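Local coordinates for protein dTDP-glucose 4,6-dehydratase (Klebsiella pneumoniae, PDB 5U4Q) that binds NAD and probably dehydrates dTDP-glucose to its 4-keto-6-deoxy sugar, as other members of the NAD-dependent epimerase/dehydratase family do, at residues 206-211 and 284-289; 28-33 and 55-60; 238-243 and 255-260. All blocks are in the same frame, centred on the assembly; numbering follows the deposited sequence.

How the contacts relate
Of the three, contact 2 comes first from the N terminus: strand 57-61 returns beside strand 29-34 after helix 42-50 and completes an early beta-alpha-beta unit of the NAD-binding sheet. Contact 1 opens much later, at 206-211, and is not closed until 284-289. Within that long excursion contact 3 opens and closes, 255-260 returning beside 238-243 over a short, irregular loop that leads into strand 258-263. Contacts 2 and 3 both reach the large parallel sheet, contact 3 through strand 258-263 alone, their centres about 30 Å apart. Contact 1 builds a separate two-stranded sheet, and it lies across the chain's centre from contact 3.

Contact 1: residues 206-211 and 284-289; sequences KSIDVY and MEAQKN
Asn289 lays its amide against the beta carbon of Ser207, OD1 standing 3.1 Å from Ser207 CB. The asparagine CG is anti to its carbonyl carbon and beside its own N (chi1 -59°), which carries the amide back toward the beginning of the partner strand. Ser207 OG comes within 3.5 Å of Asn289 ND2, but the angle is too poor for a hydrogen bond. Asp209 presents its carboxylate to the same amide: Asp209 OD1 is 3.3 Å from Asn289 OD1, two acceptors as modelled, with no hydrogen bond between them. The carboxylate and amide planes are turned 59° apart.

The backbones pair in parallel, Ile208 bridged to Lys288 and Asp209 to Asn289. Ile208 N donates to Gln287 O at 2.8 Å, Ile208 O takes the N-H of Asn289, and Val210 N reaches Asn289 O at 2.9 Å. Strands 208-211 and 288-291 make a small two-stranded sheet, apart from the main Rossmann sheet, in what is probably the substrate-binding part seen in extended short-chain dehydrogenases.

The face carrying Ile208 and Lys288 is partly greasy. Ile208 CD1 touches Ala286 CB at 4.0 Å, and Phe198 of helix 194-203 packs on the same isoleucine. Val210 sets CG2, the branch beside its backbone N, against the lysine stem, 3.9 Å from Lys288 CB. That stem runs extended as far as CE and bends only at its last torsion (chi4 70°), bringing Lys288 NZ to 2.9 Å from Ala286 O, where it donates. Its stronger partner is Glu279 of helix 271-282, a salt bridge through OE2, and the same carboxylate oxygen also receives the N-H of Ala286. Just before the first bridge, a water takes the N-H of Gln287 and donates to Lys206 O.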
ATOM      1  N   LYS A 206      27.896  20.932  12.999  1.00 37.63           N
ATOM      2  CA  LYS A 206      27.442  20.629  11.639  1.00 40.83           C
ATOM      3  C   LYS A 206      26.434  21.671  11.192  1.00 43.60           C
ATOM      4  O   LYS A 206      25.624  22.157  11.986  1.00 45.57           O
ATOM      5  CB  LYS A 206      26.814  19.228  11.578  1.00 42.45           C
ATOM      6  CG  LYS A 206      26.325  18.782  10.205  1.00 45.47           C
ATOM      7  CD  LYS A 206      25.622  17.428  10.292  1.00 51.79           C
ATOM      8  CE  LYS A 206      25.064  16.978   8.952  1.00 52.62           C
ATOM      9  NZ  LYS A 206      26.132  16.733   7.945  1.00 56.52           N
ATOM     10  N   SER A 207      26.471  22.004   9.911  1.00 44.25           N
ATOM     11  CA  SER A 207      25.567  23.004   9.377  1.00 46.04           C
ATOM     12  C   SER A 207      24.155  22.451   9.199  1.00 45.63           C
ATOM     13  O   SER A 207      23.979  21.285   8.842  1.00 49.90           O
ATOM     14  CB  SER A 207      26.092  23.516   8.042  1.00 48.38           C
ATOM     15  OG  SER A 207      27.391  24.049   8.200  1.00 56.35           O
ATOM     16  N   ILE A 208      23.161  23.288   9.485  1.00 39.36           N
ATOM     17  CA  ILE A 208      21.769  22.949   9.265  1.00 36.71           C
ATOM     18  C   ILE A 208      21.336  23.587   7.951  1.00 40.85           C
ATOM     19  O   ILE A 208      21.613  24.775   7.711  1.00 34.49           O
ATOM     20  CB  ILE A 208      20.868  23.511  10.375  1.00 37.71           C
ATOM     21  CG1 ILE A 208      21.273  22.944  11.736  1.00 35.31           C
ATOM     22  CG2 ILE A 208      19.400  23.212  10.077  1.00 38.21           C
ATOM     23  CD1 ILE A 208      20.592  23.648  12.892  1.00 36.85           C
ATOM     24  N   ASP A 209      20.653  22.821   7.107  1.00 39.26           N
ATOM     25  CA  ASP A 209      20.136  23.362   5.854  1.00 41.68           C
ATOM     26  C   ASP A 209      18.886  24.167   6.190  1.00 41.37           C
ATOM     27  O   ASP A 209      18.009  23.691   6.923  1.00 44.75           O
ATOM     28  CB  ASP A 209      19.814  22.256   4.838  1.00 43.87           C
ATOM     29  CG  ASP A 209      21.049  21.723   4.120  1.00 44.89           C
ATOM     30  OD1 ASP A 209      22.192  22.098   4.469  1.00 45.44           O
ATOM     31  OD2 ASP A 209      20.868  20.918   3.178  1.00 46.66           O
ATOM     32  N   VAL A 210      18.829  25.391   5.668  1.00 33.87           N
ATOM     33  CA  VAL A 210      17.721  26.299   5.907  1.00 31.42           C
ATOM     34  C   VAL A 210      17.101  26.708   4.577  1.00 31.47           C
ATOM     35  O   VAL A 210      17.751  27.365   3.766  1.00 31.22           O
ATOM     36  CB  VAL A 210      18.215  27.556   6.677  1.00 31.11           C
ATOM     37  CG1 VAL A 210      17.070  28.545   6.918  1.00 34.72           C
ATOM     38  CG2 VAL A 210      18.887  27.149   7.987  1.00 31.42           C
ATOM     39  N   TYR A 211      15.844  26.321   4.362  1.00 31.27           N
ATOM     40  CA  TYR A 211      15.092  26.639   3.139  1.00 35.30           C
ATOM     41  C   TYR A 211      14.189  27.855   3.294  1.00 33.53           C
ATOM     42  O   TYR A 211      13.705  28.142   4.387  1.00 32.87           O
ATOM     43  CB  TYR A 211      14.204  25.449   2.746  1.00 35.98           C
ATOM     44  CG  TYR A 211      14.971  24.226   2.335  1.00 41.62           C
ATOM     45  CD1 TYR A 211      15.394  23.290   3.281  1.00 43.15           C
ATOM     46  CD2 TYR A 211      15.284  24.000   0.996  1.00 42.32           C
ATOM     47  CE1 TYR A 211      16.111  22.162   2.901  1.00 44.63           C
ATOM     48  CE2 TYR A 211      15.996  22.881   0.606  1.00 45.64           C
ATOM     49  CZ  TYR A 211      16.405  21.962   1.559  1.00 45.52           C
ATOM     50  OH  TYR A 211      17.112  20.854   1.166  1.00 50.92           O
HETATM   51  N   MSE A 284      24.413  28.970  22.184  1.00 36.19           N
HETATM   52  CA  MSE A 284      25.308  29.020  21.036  1.00 38.98           C
HETATM   53  C   MSE A 284      24.565  29.336  19.770  1.00 40.87           C
HETATM   54  O   MSE A 284      23.335  29.320  19.745  1.00 43.28           O
HETATM   55  CB  MSE A 284      26.016  27.687  20.911  1.00 42.54           C
HETATM   56  CG  MSE A 284      25.068  26.564  20.493  1.00 45.71           C
HETATM   57 SE   MSE A 284      26.059  24.874  20.542  1.00 57.73          SE
HETATM   58  CE  MSE A 284      27.288  25.211  19.039  1.00 52.37           C
ATOM     59  N   GLU A 285      25.313  29.622  18.707  0.50 39.89           N
ATOM     60  CA  GLU A 285      24.733  29.954  17.411  0.50 39.19           C
ATOM     61  C   GLU A 285      24.948  28.798  16.436  0.50 37.54           C
ATOM     62  O   GLU A 285      26.053  28.272  16.321  0.50 41.65           O
ATOM     63  CB  GLU A 285      25.343  31.260  16.891  0.50 41.57           C
ATOM     64  CG  GLU A 285      25.049  32.445  17.803  0.50 41.97           C
ATOM     65  CD  GLU A 285      25.710  33.738  17.357  0.50 43.66           C
ATOM     66  OE1 GLU A 285      26.717  33.681  16.617  0.50 44.04           O
ATOM     67  OE2 GLU A 285      25.226  34.818  17.769  0.50 44.62           O
ATOM     68  N   ALA A 286      23.879  28.406  15.747  1.00 35.21           N
ATOM     69  CA  ALA A 286      23.920  27.300  14.804  1.00 33.26           C
ATOM     70  C   ALA A 286      24.548  27.733  13.482  1.00 34.93           C
ATOM     71  O   ALA A 286      24.346  28.867  13.038  1.00 32.09           O
ATOM     72  CB  ALA A 286      22.515  26.783  14.545  1.00 31.79           C
ATOM     73  N   GLN A 287      25.317  26.824  12.877  1.00 35.19           N
ATOM     74  CA  GLN A 287      25.877  27.017  11.543  1.00 34.09           C
ATOM     75  C   GLN A 287      24.752  26.731  10.566  1.00 32.63           C
ATOM     76  O   GLN A 287      24.082  25.701  10.682  1.00 34.33           O
ATOM     77  CB  GLN A 287      27.019  26.031  11.283  1.00 40.03           C
ATOM     78  CG  GLN A 287      28.248  26.255  12.151  1.00 44.78           C
ATOM     79  CD  GLN A 287      29.094  27.412  11.670  1.00 49.69           C
ATOM     80  OE1 GLN A 287      29.288  28.395  12.388  1.00 55.18           O
ATOM     81  NE2 GLN A 287      29.591  27.311  10.440  1.00 53.43           N
ATOM     82  N   LYS A 288      24.539  27.620   9.603  1.00 28.04           N
ATOM     83  CA  LYS A 288      23.455  27.479   8.652  1.00 27.65           C
ATOM     84  C   LYS A 288      23.932  27.519   7.207  1.00 29.30           C
ATOM     85  O   LYS A 288      24.867  28.266   6.873  1.00 31.97           O
ATOM     86  CB  LYS A 288      22.429  28.600   8.878  1.00 27.91           C
ATOM     87  CG  LYS A 288      21.951  28.709  10.315  1.00 28.64           C
ATOM     88  CD  LYS A 288      21.084  29.934  10.551  1.00 27.23           C
ATOM     89  CE  LYS A 288      20.739  30.078  12.021  1.00 27.21           C
ATOM     90  NZ  LYS A 288      21.885  30.464  12.896  1.00 29.40           N
ATOM     91  N   ASN A 289      23.307  26.697   6.364  1.00 30.87           N
ATOM     92  CA  ASN A 289      23.523  26.702   4.914  1.00 34.40           C
ATOM     93  C   ASN A 289      22.200  27.160   4.295  1.00 31.02           C
ATOM     94  O   ASN A 289      21.179  26.491   4.431  1.00 29.19           O
ATOM     95  CB  ASN A 289      23.841  25.305   4.367  1.00 39.81           C
ATOM     96  CG  ASN A 289      25.070  24.685   4.982  1.00 46.58           C
ATOM     97  OD1 ASN A 289      25.147  23.462   5.102  1.00 55.58           O
ATOM     98  ND2 ASN A 289      26.040  25.509   5.378  1.00 50.31           N
TER
HETATM   99  O   HOH W   1      25.562  24.163  13.702  1.00 41.41           O

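Contact 2: residues 28-33 and 55-60; sequences HNVVGI and PAFHFQ
Phe57 lies along the backbone of strand 29-34 and ends beside Gly32. Its CB starts 4.2 Å from Val30 O. CG is anti to the backbone N (chi1 -179°), a turn that runs the ring forward along the neighbouring strand. CG itself lies hardly nearer to Val30 O than CB does, but CD1 comes closer, 3.6 Å from the same oxygen, and there the ring takes Val30 CG1 at its edge, CD1 to CG1 being 3.9 Å. CE1 then comes to 3.6 Å from Gly32 N. At the tip, CZ sits 4.0 Å from Gly32 CA; with no side chain on Gly32, the ring can come right up to its backbone. Phe59 repeats the gesture two residues on, its CD1 3.3 Å from Gly32 O.

The strands are parallel, inclined by 18°, and four hydrogen bonds alternate between them: Val30 N to Ala56 O, His58 N to Val30 O, Gly32 N to His58 O, and Gln60 N to Gly32 O. Val30 O also accepts from a water that lies in the plane of the His58 ring at its edge, 2.8 Å from His58 ND1.

Together with helix 42-50 this is a beta-alpha-beta unit of the Rossmann fold, and the side chain of Ile33, at the far end of the pairing, is about 6 Å from the bound NAD. Val30 and Phe57 face Leu24 of helix 14-25, while Val31, Ile33 and Gln60 look the other way, onto helix 67-77, and strand 5-9 closes the remaining edge of 29-34.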
ATOM      1  N   HIS A  28      -3.816   1.300  33.304  1.00 16.58           N
ATOM      2  CA  HIS A  28      -4.088   0.203  32.386  1.00 16.19           C
ATOM      3  C   HIS A  28      -2.947  -0.797  32.324  1.00 14.86           C
ATOM      4  O   HIS A  28      -1.822  -0.502  32.705  1.00 17.05           O
ATOM      5  CB  HIS A  28      -4.289   0.718  30.963  1.00 17.03           C
ATOM      6  CG  HIS A  28      -5.361   1.745  30.821  1.00 18.08           C
ATOM      7  ND1 HIS A  28      -6.679   1.495  31.143  1.00 20.93           N
ATOM      8  CD2 HIS A  28      -5.328   2.999  30.307  1.00 19.37           C
ATOM      9  CE1 HIS A  28      -7.400   2.572  30.882  1.00 20.76           C
ATOM     10  NE2 HIS A  28      -6.608   3.495  30.367  1.00 21.13           N
ATOM     11  N   ASN A  29      -3.259  -1.992  31.827  1.00 16.47           N
ATOM     12  CA  ASN A  29      -2.292  -3.031  31.557  1.00 16.91           C
ATOM     13  C   ASN A  29      -1.780  -2.794  30.135  1.00 16.22           C
ATOM     14  O   ASN A  29      -2.568  -2.508  29.224  1.00 16.99           O
ATOM     15  CB  ASN A  29      -2.949  -4.407  31.675  1.00 18.13           C
ATOM     16  CG  ASN A  29      -3.390  -4.717  33.098  1.00 25.29           C
ATOM     17  OD1 ASN A  29      -2.698  -4.401  34.068  1.00 27.84           O
ATOM     18  ND2 ASN A  29      -4.552  -5.330  33.226  1.00 27.55           N
ATOM     19  N   VAL A  30      -0.470  -2.844  29.955  1.00 14.43           N
ATOM     20  CA  VAL A  30       0.142  -2.594  28.659  1.00 13.84           C
ATOM     21  C   VAL A  30       1.176  -3.624  28.331  1.00 14.48           C
ATOM     22  O   VAL A  30       2.009  -3.953  29.177  1.00 15.61           O
ATOM     23  CB  VAL A  30       0.842  -1.217  28.664  1.00 13.66           C
ATOM     24  CG1 VAL A  30       1.557  -0.958  27.344  1.00 14.06           C
ATOM     25  CG2 VAL A  30      -0.158  -0.119  28.957  1.00 15.42           C
ATOM     26  N   VAL A  31       1.130  -4.150  27.114  1.00 13.33           N
ATOM     27  CA  VAL A  31       2.193  -4.972  26.588  1.00 12.76           C
ATOM     28  C   VAL A  31       2.833  -4.120  25.490  1.00 13.22           C
ATOM     29  O   VAL A  31       2.135  -3.621  24.593  1.00 14.95           O
ATOM     30  CB  VAL A  31       1.706  -6.302  25.999  1.00 15.27           C
ATOM     31  CG1 VAL A  31       2.856  -7.057  25.357  1.00 16.65           C
ATOM     32  CG2 VAL A  31       1.015  -7.121  27.093  1.00 15.98           C
ATOM     33  N   GLY A  32       4.132  -3.949  25.593  1.00 13.06           N
ATOM     34  CA  GLY A  32       4.916  -3.212  24.599  1.00 13.16           C
ATOM     35  C   GLY A  32       5.751  -4.192  23.809  1.00 14.20           C
ATOM     36  O   GLY A  32       6.293  -5.148  24.379  1.00 15.88           O
ATOM     37  N   ILE A  33       5.821  -4.006  22.483  1.00 13.39           N
ATOM     38  CA  ILE A  33       6.724  -4.786  21.660  1.00 14.26           C
ATOM     39  C   ILE A  33       7.593  -3.859  20.818  1.00 14.28           C
ATOM     40  O   ILE A  33       7.183  -2.736  20.500  1.00 14.50           O
ATOM     41  CB  ILE A  33       5.997  -5.820  20.774  1.00 14.81           C
ATOM     42  CG1 ILE A  33       5.137  -5.163  19.691  1.00 14.94           C
ATOM     43  CG2 ILE A  33       5.159  -6.751  21.633  1.00 16.10           C
ATOM     44  CD1 ILE A  33       4.604  -6.138  18.659  1.00 15.86           C
ATOM     45  N   PRO A  55       4.535  -2.528  37.240  1.00 17.19           N
ATOM     46  CA  PRO A  55       4.014  -3.888  37.370  1.00 17.58           C
ATOM     47  C   PRO A  55       3.003  -4.271  36.280  1.00 16.63           C
ATOM     48  O   PRO A  55       2.910  -5.460  35.931  1.00 17.97           O
ATOM     49  CB  PRO A  55       3.366  -3.902  38.761  1.00 18.65           C
ATOM     50  CG  PRO A  55       3.294  -2.482  39.191  1.00 19.12           C
ATOM     51  CD  PRO A  55       4.321  -1.715  38.430  1.00 17.03           C
ATOM     52  N   ALA A  56       2.267  -3.287  35.757  1.00 15.49           N
ATOM     53  CA  ALA A  56       1.267  -3.536  34.711  1.00 15.85           C
ATOM     54  C   ALA A  56       1.845  -3.502  33.283  1.00 16.05           C
ATOM     55  O   ALA A  56       1.084  -3.580  32.319  1.00 15.78           O
ATOM     56  CB  ALA A  56       0.167  -2.526  34.834  1.00 16.72           C
ATOM     57  N   PHE A  57       3.161  -3.403  33.163  1.00 15.23           N
ATOM     58  CA  PHE A  57       3.835  -3.397  31.864  1.00 15.58           C
ATOM     59  C   PHE A  57       4.629  -4.654  31.655  1.00 16.96           C
ATOM     60  O   PHE A  57       5.324  -5.111  32.567  1.00 18.55           O
ATOM     61  CB  PHE A  57       4.790  -2.209  31.739  1.00 15.43           C
ATOM     62  CG  PHE A  57       5.508  -2.133  30.416  1.00 15.40           C
ATOM     63  CD1 PHE A  57       4.813  -1.774  29.271  1.00 15.36           C
ATOM     64  CD2 PHE A  57       6.868  -2.443  30.301  1.00 15.87           C
ATOM     65  CE1 PHE A  57       5.454  -1.718  28.041  1.00 15.27           C
ATOM     66  CE2 PHE A  57       7.518  -2.355  29.074  1.00 16.42           C
ATOM     67  CZ  PHE A  57       6.795  -2.002  27.935  1.00 15.09           C
ATOM     68  N   HIS A  58       4.536  -5.197  30.451  1.00 17.21           N
ATOM     69  CA  HIS A  58       5.346  -6.322  30.028  1.00 19.31           C
ATOM     70  C   HIS A  58       5.885  -6.018  28.643  1.00 17.97           C
ATOM     71  O   HIS A  58       5.137  -5.558  27.787  1.00 17.64           O
ATOM     72  CB  HIS A  58       4.551  -7.608  29.978  1.00 23.15           C
ATOM     73  CG  HIS A  58       4.161  -8.124  31.326  1.00 33.13           C
ATOM     74  ND1 HIS A  58       2.929  -7.868  31.893  1.00 37.26           N
ATOM     75  CD2 HIS A  58       4.845  -8.869  32.228  1.00 36.23           C
ATOM     76  CE1 HIS A  58       2.867  -8.448  33.081  1.00 39.63           C
ATOM     77  NE2 HIS A  58       4.016  -9.058  33.308  1.00 38.09           N
ATOM     78  N   PHE A  59       7.160  -6.296  28.441  1.00 17.71           N
ATOM     79  CA  PHE A  59       7.814  -6.078  27.176  1.00 17.09           C
ATOM     80  C   PHE A  59       8.197  -7.371  26.510  1.00 19.03           C
ATOM     81  O   PHE A  59       8.650  -8.321  27.191  1.00 19.97           O
ATOM     82  CB  PHE A  59       9.085  -5.243  27.334  1.00 18.57           C
ATOM     83  CG  PHE A  59       9.842  -5.066  26.048  1.00 17.94           C
ATOM     84  CD1 PHE A  59       9.354  -4.227  25.064  1.00 19.08           C
ATOM     85  CD2 PHE A  59      11.012  -5.761  25.814  1.00 20.04           C
ATOM     86  CE1 PHE A  59      10.025  -4.071  23.875  1.00 19.66           C
ATOM     87  CE2 PHE A  59      11.689  -5.608  24.609  1.00 19.53           C
ATOM     88  CZ  PHE A  59      11.188  -4.757  23.649  1.00 19.98           C
ATOM     89  N   GLN A  60       8.018  -7.433  25.188  0.50 18.01           N
ATOM     90  CA  GLN A  60       8.460  -8.582  24.385  0.50 18.47           C
ATOM     91  C   GLN A  60       9.219  -8.067  23.165  0.50 18.55           C
ATOM     92  O   GLN A  60       8.688  -7.246  22.402  0.50 17.70           O
ATOM     93  CB  GLN A  60       7.283  -9.455  23.945  0.50 20.07           C
ATOM     94  CG  GLN A  60       6.496 -10.068  25.089  0.50 21.13           C
ATOM     95  CD  GLN A  60       5.398 -11.012  24.619  0.50 22.66           C
ATOM     96  OE1 GLN A  60       5.365 -11.426  23.462  0.50 25.23           O
ATOM     97  NE2 GLN A  60       4.495 -11.363  25.530  0.50 26.52           N
TER
HETATM   98  O   HOH W   2      -0.393  -6.463  33.102  1.00 38.59           O
HETATM   99  O   HOH W   3       1.009  -6.211  30.794  1.00 29.47           O

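Contact 3: residues 238-243 and 255-260; sequences PQANAD and SAPYRV
Pro238 and Pro257 touch through their CB atoms and carbonyls where the irregular run 238-243 passes beside the lead-in to strand 258-263, a member of the large Rossmann sheet. Two tight turns lie here: an inverse gamma turn centred on Pro257 and an Asx turn begun by Asn241.

Of direct hydrogen bonds across the contact there is one, Asn241 N to Ser255 O, 2.9 Å long and nearly straight at 167°. Ser255 CA answers with a C-H contact to Asn241 O at 3.2 Å. In the Asx turn Asn241 OD1 accepts from Asp243 N at 2.9 Å, the donor lying 53° out of the carbonyl plane of the amide.

Packing is mostly proline against proline. Pro257 CB lies 3.4 Å from Pro238 O, and the two rings meet CB to CB at 4.2 Å. Ala240 CB adds a looser contact to Pro257 CD at 4.5 Å. Thr177 of strand 176-185 backs Pro238, and Leu135 of the second subunit packs on Ser255.

A water joins the two runs, donating to Gln239 O at 2.8 Å and accepting from Arg259 NH2. In the conformer described, that same NH2 also donates to Tyr258 O at 3.0 Å, the oxygen lying in the guanidinium plane while the nitrogen stands 47° above the plane of the carbonyl.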
ATOM      1  N   PRO A 238     -14.864   3.957  16.241  1.00 15.99           N
ATOM      2  CA  PRO A 238     -15.675   4.217  15.049  1.00 15.77           C
ATOM      3  C   PRO A 238     -16.801   3.216  14.888  1.00 15.36           C
ATOM      4  O   PRO A 238     -16.650   2.078  15.268  1.00 15.92           O
ATOM      5  CB  PRO A 238     -14.670   4.060  13.897  1.00 16.54           C
ATOM      6  CG  PRO A 238     -13.367   4.397  14.524  1.00 16.69           C
ATOM      7  CD  PRO A 238     -13.447   3.770  15.874  1.00 16.05           C
ATOM      8  N   GLN A 239     -17.927   3.710  14.384  1.00 18.26           N
ATOM      9  CA  GLN A 239     -19.132   2.916  14.203  1.00 18.44           C
ATOM     10  C   GLN A 239     -19.478   2.826  12.737  1.00 17.58           C
ATOM     11  O   GLN A 239     -19.171   3.705  11.975  1.00 18.12           O
ATOM     12  CB  GLN A 239     -20.285   3.586  14.939  1.00 20.90           C
ATOM     13  CG  GLN A 239     -20.034   3.728  16.428  1.00 21.60           C
ATOM     14  CD  GLN A 239     -19.875   2.385  17.103  1.00 25.56           C
ATOM     15  OE1 GLN A 239     -20.678   1.470  16.887  1.00 31.57           O
ATOM     16  NE2 GLN A 239     -18.835   2.243  17.917  1.00 26.46           N
ATOM     17  N   ALA A 240     -20.167   1.758  12.384  1.00 18.78           N
ATOM     18  CA  ALA A 240     -20.670   1.583  11.028  1.00 19.17           C
ATOM     19  C   ALA A 240     -21.714   2.666  10.718  1.00 20.15           C
ATOM     20  O   ALA A 240     -22.378   3.178  11.627  1.00 20.43           O
ATOM     21  CB  ALA A 240     -21.286   0.223  10.893  1.00 20.78           C
ATOM     22  N   ASN A 241     -21.855   2.996   9.442  1.00 17.55           N
ATOM     23  CA  ASN A 241     -22.770   4.037   9.003  1.00 18.60           C
ATOM     24  C   ASN A 241     -23.412   3.686   7.664  1.00 18.65           C
ATOM     25  O   ASN A 241     -22.823   3.920   6.614  1.00 17.40           O
ATOM     26  CB  ASN A 241     -22.014   5.352   8.860  1.00 19.43           C
ATOM     27  CG  ASN A 241     -22.887   6.492   8.375  1.00 22.33           C
ATOM     28  OD1 ASN A 241     -24.118   6.366   8.280  1.00 20.83           O
ATOM     29  ND2 ASN A 241     -22.251   7.619   8.055  1.00 23.61           N
ATOM     30  N   ALA A 242     -24.658   3.222   7.730  1.00 19.75           N
ATOM     31  CA  ALA A 242     -25.399   2.829   6.542  1.00 20.20           C
ATOM     32  C   ALA A 242     -25.700   3.975   5.572  1.00 22.42           C
ATOM     33  O   ALA A 242     -26.049   3.734   4.414  1.00 21.69           O
ATOM     34  CB  ALA A 242     -26.699   2.140   6.944  1.00 22.66           C
ATOM     35  N   ASP A 243     -25.561   5.216   6.027  1.00 20.17           N
ATOM     36  CA  ASP A 243     -25.835   6.368   5.180  1.00 20.38           C
ATOM     37  C   ASP A 243     -24.691   6.867   4.355  1.00 21.10           C
ATOM     38  O   ASP A 243     -24.868   7.710   3.467  1.00 21.36           O
ATOM     39  CB  ASP A 243     -26.361   7.474   6.049  1.00 20.90           C
ATOM     40  CG  ASP A 243     -27.690   7.133   6.557  1.00 26.11           C
ATOM     41  OD1 ASP A 243     -28.616   7.205   5.739  1.00 27.39           O
ATOM     42  OD2 ASP A 243     -27.793   6.715   7.714  1.00 25.66           O
ATOM     43  N   SER A 255     -18.745   3.550   5.194  1.00 16.40           N
ATOM     44  CA  SER A 255     -19.861   2.881   5.827  1.00 16.22           C
ATOM     45  C   SER A 255     -19.331   1.893   6.865  1.00 15.39           C
ATOM     46  O   SER A 255     -20.037   1.514   7.797  1.00 17.66           O
ATOM     47  CB  SER A 255     -20.734   2.144   4.801  1.00 17.68           C
ATOM     48  OG  SER A 255     -19.937   1.363   3.927  1.00 17.69           O
ATOM     49  N   ALA A 256     -18.082   1.433   6.670  1.00 14.73           N
ATOM     50  CA  ALA A 256     -17.415   0.571   7.633  1.00 15.14           C
ATOM     51  C   ALA A 256     -16.948   1.422   8.811  1.00 13.66           C
ATOM     52  O   ALA A 256     -16.822   2.639   8.674  1.00 15.56           O
ATOM     53  CB  ALA A 256     -16.220  -0.080   6.975  1.00 16.19           C
ATOM     54  N   PRO A 257     -16.642   0.784   9.953  1.00 14.10           N
ATOM     55  CA  PRO A 257     -16.131   1.518  11.156  1.00 13.57           C
ATOM     56  C   PRO A 257     -14.639   1.847  10.962  1.00 14.40           C
ATOM     57  O   PRO A 257     -13.768   1.280  11.625  1.00 14.62           O
ATOM     58  CB  PRO A 257     -16.369   0.518  12.294  1.00 14.21           C
ATOM     59  CG  PRO A 257     -16.288  -0.809  11.621  1.00 15.13           C
ATOM     60  CD  PRO A 257     -16.933  -0.617  10.279  1.00 15.01           C
ATOM     61  N   TYR A 258     -14.399   2.782  10.054  1.00 14.25           N
ATOM     62  CA  TYR A 258     -13.075   3.168   9.573  1.00 14.43           C
ATOM     63  C   TYR A 258     -12.973   4.674   9.531  1.00 13.85           C
ATOM     64  O   TYR A 258     -13.845   5.355   8.972  1.00 14.92           O
ATOM     65  CB  TYR A 258     -12.893   2.630   8.157  1.00 13.88           C
ATOM     66  CG  TYR A 258     -11.862   3.317   7.255  1.00 13.76           C
ATOM     67  CD1 TYR A 258     -10.543   2.837   7.177  1.00 13.02           C
ATOM     68  CD2 TYR A 258     -12.207   4.383   6.427  1.00 13.95           C
ATOM     69  CE1 TYR A 258      -9.613   3.442   6.347  1.00 13.90           C
ATOM     70  CE2 TYR A 258     -11.280   4.992   5.578  1.00 14.50           C
ATOM     71  CZ  TYR A 258      -9.982   4.494   5.525  1.00 14.14           C
ATOM     72  OH  TYR A 258      -9.068   5.102   4.681  1.00 16.30           O
ATOM     73  N   ARG A 259     -11.903   5.212  10.111  0.50 13.93           N
ATOM     74  CA  ARG A 259     -11.664   6.657  10.084  0.50 14.14           C
ATOM     75  C   ARG A 259     -10.185   6.960   9.997  0.50 13.64           C
ATOM     76  O   ARG A 259      -9.365   6.212  10.540  0.50 13.30           O
ATOM     77  CB  ARG A 259     -12.170   7.340  11.358  0.50 15.33           C
ATOM     78  CG  ARG A 259     -13.672   7.469  11.497  0.50 17.01           C
ATOM     79  CD  ARG A 259     -14.259   8.419  10.473  0.50 18.46           C
ATOM     80  NE  ARG A 259     -15.668   8.657  10.771  0.50 19.90           N
ATOM     81  CZ  ARG A 259     -16.641   7.788  10.523  0.50 21.82           C
ATOM     82  NH1 ARG A 259     -17.891   8.094  10.849  0.50 23.20           N
ATOM     83  NH2 ARG A 259     -16.371   6.620   9.960  0.50 22.33           N
ATOM     84  N   VAL A 260      -9.862   8.078   9.339  1.00 13.52           N
ATOM     85  CA  VAL A 260      -8.488   8.583   9.235  1.00 13.32           C
ATOM     86  C   VAL A 260      -8.572  10.073   9.606  1.00 13.93           C
ATOM     87  O   VAL A 260      -9.480  10.777   9.160  1.00 15.63           O
ATOM     88  CB  VAL A 260      -7.812   8.378   7.864  1.00 14.90           C
ATOM     89  CG1 VAL A 260      -6.414   8.978   7.893  1.00 17.20           C
ATOM     90  CG2 VAL A 260      -7.766   6.896   7.496  1.00 15.36           C
TER
HETATM   91  O   HOH W   4     -18.619   4.907   9.554  1.00 22.40           O